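Local coordinates for thioredoxin family protein (Streptococcus pneumoniae, PDB 2YP6) that is a surface-exposed thioredoxin-fold lipoprotein that probably exchanges thiols and disulfides outside the cell and helps the bacterium resist extracellular oxidative stress, at residues F67-W80 with D101-E115. Numbering follows the deposited sequence.
Sequences FKGKKVYLKFWASW and DFEILTVIAPGIQGE. With C6W (3-Cyclohexyl-1-Propylphosphocholine), chain E.
Strands 71-76 and 102-108 are the parallel central pair of the thioredoxin-fold sheet, joined through helices 82-86 and 88-96 in a beta-alpha-beta crossover. Their backbones bond from Lys-71 to Trp-77, with Leu-105 N to Tyr-73 O (2.9 Å) almost straight. Lys-71 closes one end: its extended chain brings NZ to Asp-101 OD2 (2.8 Å), a salt bridge on the syn side of the carboxylate, and the same amine also reaches Phe-181 O. On one face Leu-105 CD1 meets Phe-67 CE2 at 3.7 Å, Leu-74 CD1 presses on Val-107 CG2, and the Val-107 side chain runs alongside the Phe-76 ring. Trp-77 N makes the last of these backbone bonds, to Val-107 O. With CG between its backbone N and carbonyl carbon (chi1 68°), the indole folds back across the neighbouring strand, where NE1 donates to Thr-106 OG1 (2.9 Å), tilted 18° from the ring plane, and Ile-108 CG2 lies over the five-membered ring in a CH-pi contact, 3.6 Å from its centroid. Thr-106 OG1 also bonds Pro-134 O. Beyond the strands, the bent Glu-115 side chain holds the loop leading to the Cys-81 to Cys-84 disulfide, probably the redox-active pair: OE1 takes Ser-79 N (2.9 Å) through its syn lone pair, OE2 meets Ser-79 OG at 2.6 Å, and a water links OE1 with Trp-77 O and Ala-109 N. Trp-80, next to Cys-81, has Ala-78 CB on one face and the choline end of the bound phosphocholine on the other, C4 lying 3.4 Å above the ring plane; Gln-113 NE2 bonds the ligand's phosphate O4. With both its oxygens engaged, the Glu-115 carboxylate thus cross-links Ser-79 and the 109-115 loop beside the disulfide.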
loop_
_atom_site.group_PDB
_atom_site.type_symbol
_atom_site.label_atom_id
_atom_site.label_comp_id
_atom_site.label_asym_id
_atom_site.label_seq_id
_atom_site.Cartn_x
_atom_site.Cartn_y
_atom_site.Cartn_z
ATOM N N PHE A 67 3.842 2.653 -12.577
ATOM C CA PHE A 67 3.229 1.325 -12.652
ATOM C C PHE A 67 2.111 1.227 -13.681
ATOM O O PHE A 67 1.290 0.312 -13.645
ATOM C CB PHE A 67 2.714 0.928 -11.265
ATOM C CG PHE A 67 3.807 0.830 -10.268
ATOM C CD1 PHE A 67 4.564 -0.316 -10.171
ATOM C CD2 PHE A 67 4.154 1.935 -9.507
ATOM C CE1 PHE A 67 5.623 -0.382 -9.270
ATOM C CE2 PHE A 67 5.194 1.874 -8.603
ATOM C CZ PHE A 67 5.945 0.724 -8.506
ATOM N N LYS A 68 2.148 2.121 -14.656
ATOM C CA LYS A 68 1.173 2.083 -15.738
ATOM C C LYS A 68 1.221 0.736 -16.417
ATOM O O LYS A 68 2.309 0.205 -16.718
ATOM C CB LYS A 68 1.421 3.215 -16.724
ATOM C CG LYS A 68 0.586 4.425 -16.319
ATOM C CD LYS A 68 0.921 5.651 -17.097
ATOM C CE LYS A 68 -0.288 6.099 -17.851
ATOM N NZ LYS A 68 -1.317 6.610 -16.899
ATOM N N GLY A 69 0.033 0.168 -16.597
ATOM C CA GLY A 69 -0.116 -1.162 -17.170
ATOM C C GLY A 69 -0.027 -2.305 -16.178
ATOM O O GLY A 69 -0.364 -3.442 -16.516
ATOM N N LYS A 70 0.464 -2.039 -14.969
ATOM C CA LYS A 70 0.486 -3.039 -13.905
ATOM C C LYS A 70 -0.679 -2.769 -12.972
ATOM O O LYS A 70 -0.970 -1.620 -12.671
ATOM C CB LYS A 70 1.793 -2.982 -13.077
ATOM C CG LYS A 70 3.077 -3.234 -13.860
ATOM C CD LYS A 70 3.048 -4.591 -14.561
ATOM C CE LYS A 70 3.321 -5.765 -13.623
ATOM N NZ LYS A 70 3.399 -7.053 -14.399
ATOM N N LYS A 71 -1.360 -3.825 -12.542
ATOM C CA LYS A 71 -2.316 -3.721 -11.458
ATOM C C LYS A 71 -1.517 -3.373 -10.214
ATOM O O LYS A 71 -0.327 -3.703 -10.126
ATOM C CB LYS A 71 -3.075 -5.040 -11.309
ATOM C CG LYS A 71 -3.854 -5.417 -12.588
ATOM C CD LYS A 71 -4.448 -6.812 -12.568
ATOM C CE LYS A 71 -4.987 -7.198 -13.937
ATOM N NZ LYS A 71 -5.474 -8.588 -13.984
ATOM N N VAL A 72 -2.152 -2.702 -9.247
ATOM C CA VAL A 72 -1.433 -2.284 -8.051
ATOM C C VAL A 72 -2.260 -2.618 -6.817
ATOM O O VAL A 72 -3.439 -2.348 -6.764
ATOM C CB VAL A 72 -1.072 -0.771 -8.088
ATOM C CG1 VAL A 72 -0.462 -0.304 -6.785
ATOM C CG2 VAL A 72 -0.102 -0.466 -9.255
ATOM N N TYR A 73 -1.604 -3.227 -5.838
ATOM C CA TYR A 73 -2.184 -3.460 -4.500
ATOM C C TYR A 73 -1.634 -2.345 -3.625
ATOM O O TYR A 73 -0.432 -2.315 -3.347
ATOM C CB TYR A 73 -1.728 -4.825 -4.051
ATOM C CG TYR A 73 -2.182 -5.370 -2.697
ATOM C CD1 TYR A 73 -1.944 -4.694 -1.501
ATOM C CD2 TYR A 73 -2.758 -6.621 -2.620
ATOM C CE1 TYR A 73 -2.315 -5.248 -0.280
ATOM C CE2 TYR A 73 -3.137 -7.178 -1.403
ATOM C CZ TYR A 73 -2.904 -6.480 -0.229
ATOM O OH TYR A 73 -3.256 -7.060 0.994
ATOM N N LEU A 74 -2.490 -1.381 -3.260
ATOM C CA LEU A 74 -2.024 -0.184 -2.542
ATOM C C LEU A 74 -2.600 -0.196 -1.150
ATOM O O LEU A 74 -3.809 -0.086 -1.006
ATOM C CB LEU A 74 -2.451 1.084 -3.283
ATOM C CG LEU A 74 -1.986 2.407 -2.696
ATOM C CD1 LEU A 74 -0.484 2.563 -2.750
ATOM C CD2 LEU A 74 -2.660 3.566 -3.447
ATOM N N LYS A 75 -1.741 -0.359 -0.146
ATOM C CA LYS A 75 -2.185 -0.488 1.241
ATOM C C LYS A 75 -1.748 0.695 2.069
ATOM O O LYS A 75 -0.560 1.017 2.133
ATOM C CB LYS A 75 -1.622 -1.754 1.869
ATOM C CG LYS A 75 -2.056 -2.006 3.273
ATOM C CD LYS A 75 -1.242 -3.162 3.891
ATOM C CE LYS A 75 -1.809 -3.616 5.197
ATOM N NZ LYS A 75 -3.008 -4.493 5.035
ATOM N N PHE A 76 -2.719 1.322 2.717
ATOM C CA PHE A 76 -2.463 2.406 3.648
ATOM C C PHE A 76 -2.492 1.835 5.049
ATOM O O PHE A 76 -3.437 1.131 5.403
ATOM C CB PHE A 76 -3.526 3.513 3.494
ATOM C CG PHE A 76 -3.429 4.264 2.190
ATOM C CD1 PHE A 76 -4.010 3.751 1.026
ATOM C CD2 PHE A 76 -2.733 5.451 2.107
ATOM C CE1 PHE A 76 -3.912 4.403 -0.145
ATOM C CE2 PHE A 76 -2.632 6.117 0.928
ATOM C CZ PHE A 76 -3.216 5.599 -0.217
ATOM N N TRP A 77 -1.477 2.138 5.840
ATOM C CA TRP A 77 -1.355 1.551 7.162
ATOM C C TRP A 77 -0.544 2.409 8.128
ATOM O O TRP A 77 -0.081 3.479 7.781
ATOM C CB TRP A 77 -0.768 0.148 7.063
ATOM C CG TRP A 77 0.682 0.043 6.615
ATOM C CD1 TRP A 77 1.189 0.320 5.389
ATOM C CD2 TRP A 77 1.791 -0.407 7.417
ATOM N NE1 TRP A 77 2.556 0.086 5.369
ATOM C CE2 TRP A 77 2.941 -0.373 6.601
ATOM C CE3 TRP A 77 1.912 -0.839 8.739
ATOM C CZ2 TRP A 77 4.201 -0.746 7.075
ATOM C CZ3 TRP A 77 3.162 -1.221 9.199
ATOM C CH2 TRP A 77 4.287 -1.175 8.371
ATOM N N ALA A 78 -0.411 1.927 9.356
ATOM C CA ALA A 78 0.383 2.614 10.380
ATOM C C ALA A 78 0.941 1.589 11.352
ATOM O O ALA A 78 0.289 0.574 11.637
ATOM C CB ALA A 78 -0.467 3.626 11.114
ATOM N N SER A 79 2.133 1.872 11.874
ATOM C CA SER A 79 2.824 0.970 12.779
ATOM C C SER A 79 2.076 0.827 14.093
ATOM O O SER A 79 2.225 -0.194 14.743
ATOM C CB SER A 79 4.258 1.460 13.054
ATOM O OG SER A 79 4.240 2.618 13.867
ATOM N N TRP A 80 1.269 1.832 14.466
ATOM C CA TRP A 80 0.526 1.795 15.732
ATOM C C TRP A 80 -0.766 1.010 15.682
ATOM O O TRP A 80 -1.404 0.797 16.699
ATOM C CB TRP A 80 0.208 3.219 16.234
ATOM C CG TRP A 80 -0.406 4.146 15.229
ATOM C CD1 TRP A 80 0.235 5.130 14.525
ATOM C CD2 TRP A 80 -1.786 4.198 14.817
ATOM N NE1 TRP A 80 -0.650 5.779 13.712
ATOM C CE2 TRP A 80 -1.889 5.226 13.862
ATOM C CE3 TRP A 80 -2.931 3.476 15.162
ATOM C CZ2 TRP A 80 -3.099 5.549 13.242
ATOM C CZ3 TRP A 80 -4.132 3.805 14.552
ATOM C CH2 TRP A 80 -4.204 4.832 13.605
ATOM N N ASP A 101 0.741 -10.274 -11.818
ATOM C CA ASP A 101 0.542 -9.168 -12.744
ATOM C C ASP A 101 0.203 -7.891 -11.975
ATOM O O ASP A 101 -0.222 -6.872 -12.580
ATOM C CB ASP A 101 -0.514 -9.493 -13.810
ATOM C CG ASP A 101 -1.914 -9.647 -13.240
ATOM O OD1 ASP A 101 -2.081 -9.721 -12.000
ATOM O OD2 ASP A 101 -2.858 -9.684 -14.040
ATOM N N PHE A 102 0.422 -7.937 -10.658
ATOM C CA PHE A 102 0.283 -6.756 -9.833
ATOM C C PHE A 102 1.541 -6.455 -9.009
ATOM O O PHE A 102 2.314 -7.343 -8.698
ATOM C CB PHE A 102 -0.930 -6.862 -8.896
ATOM C CG PHE A 102 -0.870 -8.000 -7.912
ATOM C CD1 PHE A 102 -1.325 -9.263 -8.264
ATOM C CD2 PHE A 102 -0.416 -7.794 -6.615
ATOM C CE1 PHE A 102 -1.303 -10.307 -7.350
ATOM C CE2 PHE A 102 -0.395 -8.841 -5.699
ATOM C CZ PHE A 102 -0.844 -10.101 -6.086
ATOM N N GLU A 103 1.709 -5.188 -8.691
ATOM C CA GLU A 103 2.768 -4.694 -7.830
ATOM C C GLU A 103 2.154 -4.351 -6.490
ATOM O O GLU A 103 1.030 -3.833 -6.429
ATOM C CB GLU A 103 3.372 -3.435 -8.443
ATOM C CG GLU A 103 4.151 -2.530 -7.474
ATOM C CD GLU A 103 5.619 -2.954 -7.260
ATOM O OE1 GLU A 103 6.143 -3.731 -8.105
ATOM O OE2 GLU A 103 6.228 -2.502 -6.236
ATOM N N ILE A 104 2.904 -4.596 -5.429
ATOM C CA ILE A 104 2.510 -4.197 -4.087
ATOM C C ILE A 104 3.227 -2.913 -3.643
ATOM O O ILE A 104 4.467 -2.813 -3.729
ATOM C CB ILE A 104 2.825 -5.319 -3.066
ATOM C CG1 ILE A 104 2.044 -6.576 -3.426
ATOM C CG2 ILE A 104 2.540 -4.843 -1.679
ATOM C CD1 ILE A 104 2.654 -7.864 -2.900
ATOM N N LEU A 105 2.440 -1.951 -3.158
ATOM C CA LEU A 105 2.953 -0.703 -2.595
ATOM C C LEU A 105 2.195 -0.436 -1.317
ATOM O O LEU A 105 0.970 -0.618 -1.262
ATOM C CB LEU A 105 2.718 0.504 -3.508
ATOM C CG LEU A 105 3.399 0.522 -4.868
ATOM C CD1 LEU A 105 2.968 1.763 -5.651
ATOM C CD2 LEU A 105 4.895 0.465 -4.719
ATOM N N THR A 106 2.914 -0.022 -0.281
ATOM C CA THR A 106 2.251 0.368 0.954
ATOM C C THR A 106 2.668 1.782 1.290
ATOM O O THR A 106 3.740 2.205 0.882
ATOM C CB THR A 106 2.520 -0.591 2.125
ATOM O OG1 THR A 106 3.790 -0.294 2.729
ATOM C CG2 THR A 106 2.466 -2.049 1.656
ATOM N N VAL A 107 1.806 2.483 2.027
ATOM C CA VAL A 107 1.991 3.880 2.374
ATOM C C VAL A 107 1.765 4.103 3.873
ATOM O O VAL A 107 0.751 3.658 4.435
ATOM C CB VAL A 107 1.012 4.783 1.588
ATOM C CG1 VAL A 107 1.363 6.278 1.808
ATOM C CG2 VAL A 107 0.986 4.422 0.087
ATOM N N ILE A 108 2.720 4.775 4.508
ATOM C CA ILE A 108 2.560 5.267 5.876
ATOM C C ILE A 108 2.719 6.785 5.845
ATOM O O ILE A 108 3.154 7.358 4.855
ATOM C CB ILE A 108 3.572 4.650 6.866
ATOM C CG1 ILE A 108 4.984 5.062 6.504
ATOM C CG2 ILE A 108 3.468 3.142 6.892
ATOM C CD1 ILE A 108 6.041 4.811 7.576
ATOM N N ALA A 109 2.363 7.427 6.946
ATOM C CA ALA A 109 2.486 8.865 7.092
ATOM C C ALA A 109 3.443 9.116 8.244
ATOM O O ALA A 109 3.011 9.271 9.402
ATOM C CB ALA A 109 1.137 9.468 7.376
ATOM N N PRO A 110 4.751 9.107 7.951
ATOM C CA PRO A 110 5.734 9.125 9.035
ATOM C C PRO A 110 5.595 10.381 9.909
ATOM O O PRO A 110 5.389 11.476 9.394
ATOM C CB PRO A 110 7.082 9.079 8.319
ATOM C CG PRO A 110 6.816 9.326 6.902
ATOM C CD PRO A 110 5.375 9.065 6.617
ATOM N N GLY A 111 5.657 10.185 11.224
ATOM C CA GLY A 111 5.563 11.287 12.168
ATOM C C GLY A 111 4.182 11.888 12.330
ATOM O O GLY A 111 3.972 12.770 13.170
ATOM N N ILE A 112 3.223 11.427 11.541
ATOM C CA ILE A 112 1.921 12.053 11.549
ATOM C C ILE A 112 0.939 11.268 12.393
ATOM O O ILE A 112 0.814 10.041 12.257
ATOM C CB ILE A 112 1.405 12.271 10.122
ATOM C CG1 ILE A 112 2.322 13.294 9.443
ATOM C CG2 ILE A 112 -0.023 12.767 10.145
ATOM C CD1 ILE A 112 2.149 13.407 8.020
ATOM N N GLN A 113 0.271 12.004 13.278
ATOM C CA GLN A 113 -0.748 11.457 14.173
ATOM C C GLN A 113 -0.272 10.189 14.867
ATOM O O GLN A 113 -0.987 9.180 14.924
ATOM C CB GLN A 113 -2.067 11.206 13.424
ATOM C CG GLN A 113 -3.278 11.551 14.258
ATOM C CD GLN A 113 -3.434 13.042 14.525
ATOM O OE1 GLN A 113 -2.642 13.861 14.057
ATOM N NE2 GLN A 113 -4.453 13.400 15.291
ATOM N N GLY A 114 0.948 10.237 15.383
ATOM C CA GLY A 114 1.462 9.153 16.189
ATOM C C GLY A 114 2.343 8.154 15.483
ATOM O O GLY A 114 2.945 7.327 16.150
ATOM N N GLU A 115 2.431 8.201 14.157
ATOM C CA GLU A 115 3.359 7.331 13.454
ATOM C C GLU A 115 4.789 7.666 13.861
ATOM O O GLU A 115 5.095 8.783 14.294
ATOM C CB GLU A 115 3.181 7.472 11.940
ATOM C CG GLU A 115 4.040 6.569 11.090
ATOM C CD GLU A 115 3.829 5.094 11.404
ATOM O OE1 GLU A 115 2.853 4.505 10.880
ATOM O OE2 GLU A 115 4.624 4.528 12.195
HETATM C C2 C6W E . -3.246 5.765 18.511
HETATM C C3 C6W E . -1.691 7.535 17.316
HETATM C C1 C6W E . -3.485 8.102 18.830
HETATM C C4 C6W E . -3.408 6.722 16.801
HETATM C C5 C6W E . -4.806 7.337 16.591
HETATM C C10 C6W E . -4.037 8.442 9.951
HETATM C CAI C6W E . -4.719 10.813 10.205
HETATM C C13 C6W E . -3.635 11.202 9.218
HETATM C C6 C6W E . -6.397 10.097 13.860
HETATM C C7 C6W E . -5.494 9.203 12.990
HETATM C C9 C6W E . -4.908 9.495 10.555
HETATM O O3 C6W E . -7.083 9.080 17.502
HETATM P P C6W E . -6.158 9.533 16.402
HETATM O O4 C6W E . -5.970 10.964 16.777
HETATM O O1 C6W E . -4.782 8.727 16.446
HETATM N N C6W E . -2.803 7.050 18.109
HETATM O O2 C6W E . -6.865 9.374 14.976
HETATM C C8 C6W E . -6.004 9.129 11.540
HETATM C C12 C6W E . -2.823 10.222 8.659
HETATM C C11 C6W E . -3.026 8.798 9.034
HETATM O O HOH W 1 -1.028 -5.943 -15.519
HETATM O O HOH W 2 1.184 5.811 9.102
HETATM O O HOH W 3 -0.171 7.745 10.950
#